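Local coordinates for nuclease-like protein (Chaetomium thermophilum, PDB 6GRB), which probably acts as a structure-selective endonuclease that resolves four-way (Holliday) DNA junctions and may also cut 5' flaps, at residues Q47-G52 / I57-Y62; F64-S69 / P165-T170; P320-L325 / G395-V400; S299-A304 / K327-G332; G198-D203 / R275-P280. All blocks are in the same frame, centred on the assembly; numbering follows the deposited sequence.

The deposited chain is the N-terminal part of a longer nuclease. Contact 1 closes a short loop before helix 55-70, and contact 2 then ties a later turn of that helix to the loop leading into strand 168-173, joining the XPG N-terminal and I-region parts. Contact 5 follows in series, closing 198-203 on 275-280 near the metal-binding residues. Contacts 4 and 3 cross: 299-304 packs on 327-332, while 320-325, earlier on the same helix, meets 395-400 of the C-terminal domain. Helices 55-70 and 318-340 also touch, Phe61 on Leu325 and Val65 on Val328, linking contacts 1 to 4. Contacts 3 and 5 lie on opposite sides of the chain's centre.

Contact 1: Q47-G52 / I57-Y62; sequences QAARGG and IRTLFY
Arg58 reaches from helix 55-70 to the loop 47-52 and grips the carbonyl of Gly51 with both terminal nitrogens. NH1 of Arg58 lies 2.8 Å from Gly51 O and NH2 of Arg58 lies 3.0 Å from the same oxygen, an end-on fork onto a single atom. The oxygen sits in the guanidinium plane, 6° out of it, yet both donors approach from one face of the Gly51 carbonyl, NH2 well above its plane. A third bond, Arg58 NH2 to Arg50 O at 3.3 Å, is weak and bent. The bend of the Arg58 chain at chi3 (50°) turns the guanidinium edge onto these carbonyls. Both segments belong to the XPG N-terminal domain, where this loop joins helix 42-46 to helix 55-70, so the bonds run from the second of two consecutive helices back to the loop that precedes it, at the protein surface about 6 Å, nearest atoms, from the bound DNA. One residue further along the helix, Thr59 adds an apolar touch: its CG2 stands 3.3 Å from Ala49 CB, close for two methyl groups. The Thr59 side chain also rests on Ile46 of helix 42-46. Beyond the fork, Gly52 CA lies 3.3 Å from Arg58 NH1.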
# COMPACT_ATOMS: atom_id res chain seq x y z
N GLN A 47 14.63 7.46 5.35
CA GLN A 47 15.83 8.26 5.63
C GLN A 47 16.01 8.61 7.15
O GLN A 47 16.94 9.34 7.48
CB GLN A 47 15.81 9.56 4.81
N ALA A 48 15.19 8.12 8.09
CA ALA A 48 15.34 8.49 9.50
C ALA A 48 16.08 7.44 10.32
O ALA A 48 16.59 7.77 11.39
CB ALA A 48 13.97 8.74 10.14
N ALA A 49 16.13 6.20 9.84
CA ALA A 49 16.90 5.17 10.52
C ALA A 49 18.38 5.51 10.47
O ALA A 49 18.94 5.76 9.40
CB ALA A 49 16.68 3.82 9.87
N ARG A 50 19.01 5.54 11.65
CA ARG A 50 20.44 5.75 11.80
C ARG A 50 21.09 4.45 12.27
O ARG A 50 20.41 3.49 12.66
CB ARG A 50 20.73 6.90 12.77
CG ARG A 50 19.96 8.20 12.49
CD ARG A 50 20.61 9.07 11.40
NE ARG A 50 20.53 8.47 10.07
CZ ARG A 50 21.46 8.62 9.11
NH1 ARG A 50 22.54 9.37 9.33
NH2 ARG A 50 21.30 8.02 7.94
N GLY A 51 22.41 4.42 12.18
CA GLY A 51 23.22 3.33 12.72
C GLY A 51 23.42 2.17 11.76
O GLY A 51 22.64 1.94 10.84
N GLY A 52 24.51 1.43 11.99
CA GLY A 52 24.75 0.18 11.28
C GLY A 52 25.20 0.39 9.84
O GLY A 52 25.85 1.37 9.49
N ILE A 57 17.71 0.66 4.02
CA ILE A 57 17.21 -0.56 3.40
C ILE A 57 17.15 -1.72 4.37
O ILE A 57 16.40 -2.70 4.12
CB ILE A 57 18.05 -0.86 2.14
CG1 ILE A 57 17.57 -2.03 1.28
CG2 ILE A 57 19.52 -1.11 2.46
CD1 ILE A 57 18.26 -2.02 -0.05
N ARG A 58 17.80 -1.59 5.55
CA ARG A 58 17.45 -2.37 6.73
C ARG A 58 15.98 -2.17 7.07
O ARG A 58 15.26 -3.14 7.31
CB ARG A 58 18.35 -2.01 7.90
CG ARG A 58 18.81 -3.20 8.72
CD ARG A 58 19.95 -2.83 9.66
NE ARG A 58 19.67 -1.63 10.44
CZ ARG A 58 20.52 -0.62 10.65
NH1 ARG A 58 21.74 -0.64 10.13
NH2 ARG A 58 20.15 0.41 11.39
N THR A 59 15.51 -0.92 7.07
CA THR A 59 14.11 -0.72 7.47
C THR A 59 13.16 -1.21 6.39
O THR A 59 12.05 -1.65 6.70
CB THR A 59 13.82 0.74 7.84
OG1 THR A 59 13.73 1.54 6.67
CG2 THR A 59 14.90 1.29 8.71
N LEU A 60 13.58 -1.15 5.13
CA LEU A 60 12.81 -1.78 4.05
C LEU A 60 12.72 -3.29 4.27
O LEU A 60 11.65 -3.90 4.14
CB LEU A 60 13.48 -1.45 2.71
CG LEU A 60 12.67 -1.55 1.44
CD1 LEU A 60 11.72 -0.38 1.35
CD2 LEU A 60 13.57 -1.61 0.22
N PHE A 61 13.85 -3.91 4.62
CA PHE A 61 13.89 -5.30 5.06
C PHE A 61 12.85 -5.57 6.15
O PHE A 61 12.07 -6.52 6.05
CB PHE A 61 15.32 -5.63 5.54
CG PHE A 61 15.47 -7.01 6.13
CD1 PHE A 61 15.27 -7.22 7.48
CD2 PHE A 61 15.82 -8.09 5.33
CE1 PHE A 61 15.40 -8.49 8.02
CE2 PHE A 61 15.94 -9.35 5.87
CZ PHE A 61 15.73 -9.56 7.21
N TYR A 62 12.81 -4.74 7.20
CA TYR A 62 11.89 -4.98 8.30
C TYR A 62 10.43 -4.82 7.87
O TYR A 62 9.58 -5.63 8.25
CB TYR A 62 12.24 -4.08 9.49
CG TYR A 62 13.48 -4.51 10.25
CD1 TYR A 62 13.53 -5.74 10.91
CD2 TYR A 62 14.60 -3.69 10.33
CE1 TYR A 62 14.64 -6.16 11.60
CE2 TYR A 62 15.74 -4.09 11.04
CZ TYR A 62 15.75 -5.33 11.67
OH TYR A 62 16.86 -5.74 12.38

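Contact 2: F64-S69 / P165-T170; sequences FVRLLS and PPTHVT
Arg66 leaves helix 55-70 with CG trans to the backbone nitrogen (chi1 -169°), runs out extended through chi2, and bends at chi3 (-63°), which lays its guanidinium beside Pro165 and Pro166. One face of that flat group receives the ring of Pro166, whose CD stands 3.4 Å above the Arg66 guanidinium plane, displaced toward its rim. Further in, Arg66 NE is 3.6 Å from Pro166 CG, while at the far end Arg66 NH2 comes within 3.4 Å of Pro165 CB. Closer to the helix, Arg66 CD lies 3.2 Å from Pro166 O. No hydrogen bond spans the two segments: the arginine works here through its flat face and aliphatic stem. With an alanine at Arg66 the two prolines would probably lose the flat surface they rest on, leaving a gap between helix and loop. Ser69 OG bonds back to Val65 O, one turn earlier, and His168 NE2 bonds to Asp375. The prolines precede strand 168-173, which in the mixed sheet of this PIN-like nuclease fold runs antiparallel to both strand 14-17 and strand 151-157. Trp156 of the latter touches Arg66, Leu67 and Val169, so helix 55-70 sits against this part of the sheet, while Phe64 turns to helix 104-109.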
# COMPACT_ATOMS: atom_id res chain seq x y z
N PHE A 64 9.37 -5.59 4.93
CA PHE A 64 9.09 -6.77 4.12
C PHE A 64 8.75 -7.97 5.02
O PHE A 64 7.87 -8.78 4.68
CB PHE A 64 10.27 -7.10 3.20
CG PHE A 64 10.42 -6.17 2.04
CD1 PHE A 64 9.63 -5.03 1.93
CD2 PHE A 64 11.33 -6.44 1.02
CE1 PHE A 64 9.75 -4.18 0.85
CE2 PHE A 64 11.45 -5.58 -0.09
CZ PHE A 64 10.68 -4.44 -0.17
N VAL A 65 9.45 -8.10 6.15
CA VAL A 65 9.11 -9.11 7.15
C VAL A 65 7.72 -8.85 7.73
O VAL A 65 6.93 -9.78 7.95
CB VAL A 65 10.18 -9.16 8.27
CG1 VAL A 65 9.89 -10.31 9.26
CG2 VAL A 65 11.58 -9.29 7.69
N ARG A 66 7.40 -7.57 7.96
CA ARG A 66 6.06 -7.25 8.43
C ARG A 66 5.00 -7.66 7.41
O ARG A 66 3.96 -8.22 7.77
CB ARG A 66 5.95 -5.76 8.78
CG ARG A 66 4.67 -5.42 9.53
CD ARG A 66 4.72 -4.05 10.21
NE ARG A 66 5.76 -3.97 11.23
CZ ARG A 66 5.60 -4.26 12.53
NH1 ARG A 66 4.42 -4.66 12.99
NH2 ARG A 66 6.63 -4.15 13.37
N LEU A 67 5.27 -7.44 6.11
CA LEU A 67 4.33 -7.89 5.08
C LEU A 67 4.26 -9.41 5.02
O LEU A 67 3.22 -9.96 4.65
CB LEU A 67 4.72 -7.34 3.71
CG LEU A 67 4.58 -5.83 3.45
CD1 LEU A 67 5.15 -5.47 2.07
CD2 LEU A 67 3.12 -5.33 3.65
N LEU A 68 5.36 -10.11 5.32
CA LEU A 68 5.30 -11.56 5.41
C LEU A 68 4.29 -12.01 6.45
O LEU A 68 3.51 -12.94 6.21
CB LEU A 68 6.68 -12.13 5.75
CG LEU A 68 7.60 -12.46 4.58
CD1 LEU A 68 8.69 -13.40 5.09
CD2 LEU A 68 6.86 -13.07 3.37
N SER A 69 4.25 -11.33 7.61
CA SER A 69 3.44 -11.77 8.74
C SER A 69 1.99 -11.33 8.63
O SER A 69 1.13 -11.92 9.30
CB SER A 69 4.02 -11.23 10.04
OG SER A 69 5.43 -11.44 10.01
N PRO A 165 5.55 0.16 16.52
CA PRO A 165 5.60 -0.55 15.23
C PRO A 165 4.57 -0.02 14.25
O PRO A 165 3.48 0.44 14.64
CB PRO A 165 5.29 -2.01 15.63
CG PRO A 165 4.61 -1.92 16.95
CD PRO A 165 5.22 -0.74 17.64
N PRO A 166 4.87 -0.06 12.95
CA PRO A 166 3.89 0.41 11.96
C PRO A 166 2.74 -0.58 11.78
O PRO A 166 2.90 -1.60 11.12
CB PRO A 166 4.72 0.56 10.68
CG PRO A 166 5.84 -0.43 10.85
CD PRO A 166 6.12 -0.52 12.32
N THR A 167 1.57 -0.30 12.36
CA THR A 167 0.47 -1.24 12.27
C THR A 167 -0.69 -0.74 11.44
O THR A 167 -1.56 -1.56 11.09
CB THR A 167 -0.06 -1.59 13.67
OG1 THR A 167 -0.55 -0.41 14.30
CG2 THR A 167 1.02 -2.22 14.50
N HIS A 168 -0.74 0.56 11.12
CA HIS A 168 -1.96 1.16 10.60
C HIS A 168 -1.70 1.93 9.32
O HIS A 168 -0.58 2.39 9.06
CB HIS A 168 -2.62 2.09 11.64
CG HIS A 168 -3.40 1.35 12.68
ND1 HIS A 168 -2.80 0.51 13.59
CD2 HIS A 168 -4.73 1.30 12.92
CE1 HIS A 168 -3.73 -0.03 14.36
NE2 HIS A 168 -4.91 0.44 13.99
N VAL A 169 -2.74 2.02 8.50
CA VAL A 169 -2.78 2.83 7.29
C VAL A 169 -4.03 3.70 7.36
O VAL A 169 -4.96 3.44 8.13
CB VAL A 169 -2.80 2.01 5.98
CG1 VAL A 169 -1.54 1.14 5.85
CG2 VAL A 169 -4.07 1.16 5.93
N THR A 170 -4.05 4.71 6.50
CA THR A 170 -5.19 5.61 6.35
C THR A 170 -5.91 5.27 5.04
O THR A 170 -5.33 5.39 3.95
CB THR A 170 -4.72 7.07 6.37
OG1 THR A 170 -4.13 7.36 7.65
CG2 THR A 170 -5.88 8.01 6.15

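Contact 3: P320-L325 / G395-V400; sequences PGAIKL and GQEPEV
Pro320 and Ala322, in an early turn of helix 318-340, face an extended loop, with CA separations of 7.5 Å from Pro320 to Val400 and 7.6 Å from Ala322 to Glu397. The loop 395-400 belongs to the Gen1 C-terminal domain, which is assigned to the SH3 clan; its three-stranded antiparallel sheet is consistent with the chromodomain of related GEN1 enzymes. The contact therefore joins this domain to a long helix, at the surface and far from the metal site. Two separate touches make it up. At one end, the CG-CD edge of the Pro320 ring meets the two methyls of Val400, with Pro320 CG 3.5 Å from Val400 CG2 and Pro320 CD 3.6 Å from Val400 CG1. Both methyls of the valine thus press on the same pair of ring carbons, because its first torsion (chi1 -56°) turns the fork toward the proline. At the other end, Glu397 extends its carboxylate across the methyl of Ala322. The chain bends at chi2 (-111°), carrying the group past the helix surface to its real partners on neighbouring arginines: Glu397 OE1 forms a salt bridge with Arg307 and OE2 one with Arg311, both of helix 303-313. The two positive charges probably hold the carboxylate ionised and fix its rotation. Arg319 meanwhile bonds the backbone oxygen of Glu397, and Pro398 pairs with Arg319 through the backbone. Beside these charges the alanine is a mere apolar flank: its CB lies 3.5 Å from Glu397 OE1 and 4.1 Å from Glu397 CG.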
# COMPACT_ATOMS: atom_id res chain seq x y z
N PRO A 320 26.54 -14.68 15.00
CA PRO A 320 25.57 -13.67 15.47
C PRO A 320 24.66 -13.15 14.37
O PRO A 320 23.47 -12.90 14.63
CB PRO A 320 26.48 -12.55 16.02
CG PRO A 320 27.73 -13.21 16.37
CD PRO A 320 27.92 -14.35 15.40
N GLY A 321 25.18 -12.96 13.16
CA GLY A 321 24.35 -12.47 12.07
C GLY A 321 23.45 -13.50 11.44
O GLY A 321 22.43 -13.15 10.86
N ALA A 322 23.82 -14.78 11.53
CA ALA A 322 22.90 -15.84 11.15
C ALA A 322 21.78 -15.98 12.18
O ALA A 322 20.61 -16.16 11.81
CB ALA A 322 23.65 -17.16 11.01
N ILE A 323 22.13 -15.91 13.47
CA ILE A 323 21.13 -16.06 14.53
C ILE A 323 20.17 -14.88 14.53
O ILE A 323 18.99 -15.03 14.87
CB ILE A 323 21.83 -16.22 15.89
CG1 ILE A 323 22.45 -17.62 15.99
CG2 ILE A 323 20.88 -15.94 17.06
CD1 ILE A 323 23.45 -17.75 17.12
N LYS A 324 20.65 -13.69 14.13
CA LYS A 324 19.78 -12.52 14.11
C LYS A 324 18.80 -12.57 12.94
O LYS A 324 17.65 -12.13 13.07
CB LYS A 324 20.62 -11.24 14.03
N LEU A 325 19.23 -13.11 11.79
CA LEU A 325 18.31 -13.28 10.68
C LEU A 325 17.20 -14.23 11.04
O LEU A 325 16.03 -14.00 10.70
CB LEU A 325 19.06 -13.77 9.43
CG LEU A 325 18.26 -14.25 8.21
CD1 LEU A 325 17.41 -13.14 7.62
CD2 LEU A 325 19.20 -14.79 7.18
N GLY A 395 25.84 -23.17 13.55
CA GLY A 395 27.16 -23.78 13.71
C GLY A 395 27.98 -23.89 12.43
O GLY A 395 29.18 -24.17 12.51
N GLN A 396 27.37 -23.71 11.25
CA GLN A 396 28.10 -23.68 9.99
C GLN A 396 28.74 -22.32 9.72
O GLN A 396 29.23 -22.08 8.60
CB GLN A 396 27.17 -24.06 8.83
CG GLN A 396 26.70 -25.52 8.90
CD GLN A 396 26.16 -26.05 7.57
OE1 GLN A 396 25.72 -25.29 6.69
NE2 GLN A 396 26.20 -27.38 7.42
N GLU A 397 28.72 -21.44 10.73
CA GLU A 397 29.19 -20.07 10.74
C GLU A 397 30.20 -19.89 11.87
O GLU A 397 30.06 -20.49 12.93
CB GLU A 397 28.02 -19.12 10.95
CG GLU A 397 26.95 -19.24 9.89
CD GLU A 397 26.91 -18.01 9.01
OE1 GLU A 397 25.84 -17.76 8.38
OE2 GLU A 397 27.95 -17.30 8.96
N PRO A 398 31.24 -19.09 11.66
CA PRO A 398 32.24 -18.93 12.73
C PRO A 398 31.64 -18.28 13.97
O PRO A 398 30.96 -17.26 13.89
CB PRO A 398 33.31 -18.05 12.07
CG PRO A 398 33.16 -18.31 10.61
CD PRO A 398 31.68 -18.48 10.39
N GLU A 399 31.87 -18.91 15.12
CA GLU A 399 31.46 -18.35 16.40
C GLU A 399 32.42 -17.26 16.79
O GLU A 399 33.64 -17.43 16.70
CB GLU A 399 31.44 -19.41 17.51
N VAL A 400 31.87 -16.15 17.25
CA VAL A 400 32.65 -14.98 17.57
C VAL A 400 33.04 -15.02 19.03
O VAL A 400 34.08 -15.59 19.37
CB VAL A 400 31.85 -13.72 17.25
CG1 VAL A 400 31.42 -13.75 15.79
CG2 VAL A 400 30.65 -13.64 18.19

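Contact 4: S299-A304 / K327-G332; sequences STVDIA and KVLAPG
A single methyl group, CD2 of Leu329, carries both touches of this buried contact, meeting Ile303 at the start of helix 303-313 and Val301 in the loop just before it. Ile303 CD1 stands 3.8 Å from Leu329 CD2, and Val301 CG1 is 4.3 Å from the same carbon, the looser of the two. Leu329 reaches them because its CG is trans to the backbone nitrogen (chi1 -165°), throwing the branched end out from the helix. Ile303 answers with its longer branch: CG1 lies beside the backbone nitrogen and chi2 (-63°) folds CD1 inward, so the two side chains cross at a slant. Between the two apolar residues Asp302 points away, takes the N-cap position and bonds through OD1 to Gly305 N; it is also the centre of an inverse gamma turn. The second helix is kinked near Pro331 and Gly332, just past Leu329. Leu333 of helix 318-340 extends the patch by touching both Val301 and Ile303, Val390 adds to Ile303, and Leu68 of helix 55-70 to Val301. Helices 303-313 and 318-340, joined by a short link and running in opposite directions, form a helical hairpin, and this contact lies at the start of its first helix.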
# COMPACT_ATOMS: atom_id res chain seq x y z
N SER A 299 6.27 -17.46 -4.06
CA SER A 299 7.04 -16.81 -3.01
C SER A 299 8.34 -17.55 -2.74
O SER A 299 9.39 -17.20 -3.29
CB SER A 299 6.21 -16.71 -1.74
N THR A 300 8.27 -18.57 -1.88
CA THR A 300 9.43 -19.37 -1.52
C THR A 300 10.63 -18.52 -1.10
O THR A 300 11.66 -18.52 -1.77
CB THR A 300 9.85 -20.32 -2.66
OG1 THR A 300 10.66 -19.61 -3.60
CG2 THR A 300 8.63 -20.88 -3.37
N VAL A 301 10.47 -17.78 -0.00
CA VAL A 301 11.53 -16.92 0.50
C VAL A 301 12.88 -17.62 0.36
O VAL A 301 13.07 -18.75 0.84
CB VAL A 301 11.24 -16.53 1.96
CG1 VAL A 301 12.34 -15.67 2.54
CG2 VAL A 301 9.88 -15.86 2.06
N ASP A 302 13.83 -16.94 -0.28
CA ASP A 302 15.20 -17.40 -0.50
C ASP A 302 16.03 -17.25 0.78
O ASP A 302 16.74 -16.25 0.99
CB ASP A 302 15.79 -16.59 -1.66
CG ASP A 302 17.02 -17.24 -2.28
OD1 ASP A 302 17.61 -18.18 -1.68
OD2 ASP A 302 17.40 -16.79 -3.38
N ILE A 303 15.98 -18.28 1.64
CA ILE A 303 16.65 -18.25 2.94
C ILE A 303 18.16 -18.04 2.80
O ILE A 303 18.76 -17.21 3.49
CB ILE A 303 16.34 -19.53 3.73
CG1 ILE A 303 14.83 -19.79 3.76
CG2 ILE A 303 16.89 -19.46 5.15
CD1 ILE A 303 14.06 -18.71 4.46
N ALA A 304 18.80 -18.82 1.93
CA ALA A 304 20.25 -18.67 1.74
C ALA A 304 20.57 -17.38 1.01
O ALA A 304 21.65 -16.81 1.22
CB ALA A 304 20.82 -19.88 0.98
N LYS A 327 15.92 -14.94 14.11
CA LYS A 327 14.96 -14.35 15.03
C LYS A 327 13.96 -13.46 14.30
O LYS A 327 12.75 -13.51 14.56
CB LYS A 327 15.68 -13.56 16.13
N VAL A 328 14.45 -12.65 13.35
CA VAL A 328 13.62 -11.66 12.67
C VAL A 328 12.75 -12.30 11.60
O VAL A 328 11.59 -11.92 11.41
CB VAL A 328 14.53 -10.56 12.09
CG1 VAL A 328 13.70 -9.60 11.23
CG2 VAL A 328 15.24 -9.84 13.22
N LEU A 329 13.28 -13.30 10.90
CA LEU A 329 12.53 -13.87 9.78
C LEU A 329 11.53 -14.93 10.22
O LEU A 329 10.56 -15.17 9.50
CB LEU A 329 13.51 -14.49 8.77
CG LEU A 329 12.95 -14.82 7.39
CD1 LEU A 329 12.46 -13.54 6.75
CD2 LEU A 329 14.00 -15.51 6.52
N ALA A 330 11.73 -15.57 11.37
CA ALA A 330 10.98 -16.79 11.67
C ALA A 330 9.47 -16.59 11.75
O ALA A 330 8.73 -17.38 11.13
CB ALA A 330 11.54 -17.44 12.95
N PRO A 331 8.94 -15.61 12.50
CA PRO A 331 7.47 -15.44 12.51
C PRO A 331 6.89 -15.22 11.12
O PRO A 331 5.78 -15.71 10.84
CB PRO A 331 7.26 -14.22 13.42
CG PRO A 331 8.50 -14.10 14.21
CD PRO A 331 9.61 -14.59 13.33
N GLY A 332 7.62 -14.53 10.24
CA GLY A 332 7.12 -14.27 8.90
C GLY A 332 6.98 -15.53 8.06
O GLY A 332 5.94 -15.75 7.43

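Contact 5: G198-D203 / R275-P280; sequences GDYLPD and RYYTHP
Leu201 and Tyr277 touch across well-separated backbones: the nearest CA pair, Leu201 and Tyr276, is 10.4 Å apart, with 198-203 an irregular loop and 275-278 the last turn of helix 273-278, which His279 leaves. The loop joins helices 191-196 and 210-226 and is probably part of the helix-two-turn-helix (H2TH) region of this nuclease family. It holds Asp199, a magnesium ligand in another structure of this protein, and the side chain of Tyr277 comes about 6 Å from that of Asp143, which binds magnesium here. Tyr277 sends its ring out with CG beside the backbone nitrogen (chi1 -71°), so that its phenol end crosses both loop side chains at about a right angle. Leu201 CD1 lies at the ring edge, near the plane, 3.7 Å from Tyr277 CE2. The distance of 3.2 Å from Leu201 CD1 to Tyr277 OH is short, and as both leucine torsions are off their usual values, that detail is doubtful. Over one face of the Tyr277 ring, CD2 of Tyr276 stands 3.6 Å above the plane, over its centre, while Phe147 meets both tyrosines. Replacing Tyr277 by an alanine is likely to open a gap beside Leu201 and leave Tyr276 and Phe147 without the ring they pack on. Tyr276 is held separately, its OH bonded to Glu120. Tyr277 OH also lies oblique to the Tyr200 ring, 4.2 Å from Tyr200 CE2.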
# COMPACT_ATOMS: atom_id res chain seq x y z
N GLY A 198 -1.95 25.41 -10.18
CA GLY A 198 -1.06 26.26 -10.95
C GLY A 198 0.43 26.00 -10.73
O GLY A 198 1.25 26.58 -11.46
N ASP A 199 0.79 25.14 -9.77
CA ASP A 199 2.18 25.00 -9.33
C ASP A 199 2.80 23.64 -9.70
O ASP A 199 3.81 23.25 -9.10
CB ASP A 199 2.27 25.22 -7.82
N TYR A 200 2.22 22.92 -10.66
CA TYR A 200 2.75 21.63 -11.10
C TYR A 200 2.05 21.12 -12.35
O TYR A 200 2.28 19.98 -12.78
CB TYR A 200 2.64 20.57 -9.99
CG TYR A 200 1.24 20.36 -9.43
CD1 TYR A 200 0.63 21.35 -8.67
CD2 TYR A 200 0.55 19.17 -9.64
CE1 TYR A 200 -0.64 21.19 -8.15
CE2 TYR A 200 -0.73 18.98 -9.12
CZ TYR A 200 -1.32 20.01 -8.38
OH TYR A 200 -2.59 19.88 -7.84
N LEU A 201 1.22 22.00 -12.91
CA LEU A 201 0.45 21.77 -14.11
C LEU A 201 0.33 23.11 -14.83
O LEU A 201 -0.07 24.08 -14.22
CB LEU A 201 -0.95 21.26 -13.78
CG LEU A 201 -1.41 20.51 -12.52
CD1 LEU A 201 -2.01 19.18 -12.89
CD2 LEU A 201 -0.36 20.35 -11.43
N PRO A 202 0.65 23.18 -16.12
CA PRO A 202 0.59 24.52 -16.73
C PRO A 202 -0.84 24.99 -16.97
O PRO A 202 -1.82 24.23 -16.95
CB PRO A 202 1.36 24.34 -18.05
CG PRO A 202 1.28 22.84 -18.34
CD PRO A 202 1.31 22.18 -17.00
N ASP A 203 -0.94 26.30 -17.22
CA ASP A 203 -2.18 26.95 -17.67
C ASP A 203 -3.30 26.79 -16.64
O ASP A 203 -4.48 26.65 -16.98
CB ASP A 203 -2.61 26.41 -19.03
CG ASP A 203 -1.70 26.88 -20.15
OD1 ASP A 203 -0.92 27.84 -19.93
OD2 ASP A 203 -1.76 26.29 -21.25
N ARG A 275 -5.75 15.03 -20.61
CA ARG A 275 -5.45 13.69 -21.10
C ARG A 275 -4.57 12.91 -20.12
O ARG A 275 -4.78 11.72 -19.90
CB ARG A 275 -4.77 13.76 -22.48
N TYR A 276 -3.61 13.60 -19.50
CA TYR A 276 -2.68 12.96 -18.57
C TYR A 276 -3.41 12.34 -17.37
O TYR A 276 -2.92 11.35 -16.80
CB TYR A 276 -1.65 13.99 -18.12
CG TYR A 276 -0.96 13.72 -16.80
CD1 TYR A 276 0.13 12.85 -16.72
CD2 TYR A 276 -1.38 14.36 -15.63
CE1 TYR A 276 0.77 12.62 -15.53
CE2 TYR A 276 -0.73 14.12 -14.41
CZ TYR A 276 0.35 13.26 -14.37
OH TYR A 276 0.99 13.02 -13.18
N TYR A 277 -4.56 12.89 -16.98
CA TYR A 277 -5.35 12.25 -15.93
C TYR A 277 -6.38 11.28 -16.48
O TYR A 277 -6.60 10.21 -15.89
CB TYR A 277 -6.05 13.30 -15.07
CG TYR A 277 -5.11 14.08 -14.19
CD1 TYR A 277 -4.56 13.50 -13.04
CD2 TYR A 277 -4.77 15.39 -14.50
CE1 TYR A 277 -3.69 14.22 -12.23
CE2 TYR A 277 -3.90 16.12 -13.69
CZ TYR A 277 -3.36 15.53 -12.56
OH TYR A 277 -2.50 16.26 -11.76
N THR A 278 -7.03 11.62 -17.59
CA THR A 278 -8.08 10.76 -18.11
C THR A 278 -7.50 9.53 -18.79
O THR A 278 -8.06 8.44 -18.69
CB THR A 278 -8.98 11.54 -19.08
OG1 THR A 278 -8.19 12.21 -20.08
CG2 THR A 278 -9.82 12.58 -18.30
N HIS A 279 -6.36 9.68 -19.47
CA HIS A 279 -5.71 8.58 -20.18
C HIS A 279 -4.22 8.55 -19.83
O HIS A 279 -3.37 8.77 -20.70
CB HIS A 279 -5.90 8.72 -21.69
CG HIS A 279 -7.34 8.73 -22.12
ND1 HIS A 279 -8.05 9.90 -22.28
CD2 HIS A 279 -8.18 7.72 -22.45
CE1 HIS A 279 -9.28 9.61 -22.67
NE2 HIS A 279 -9.38 8.30 -22.79
N PRO A 280 -3.88 8.30 -18.56
CA PRO A 280 -2.47 8.31 -18.17
C PRO A 280 -1.68 7.21 -18.89
O PRO A 280 -2.25 6.26 -19.44
CB PRO A 280 -2.52 8.07 -16.65
CG PRO A 280 -3.77 7.31 -16.44
CD PRO A 280 -4.75 7.83 -17.46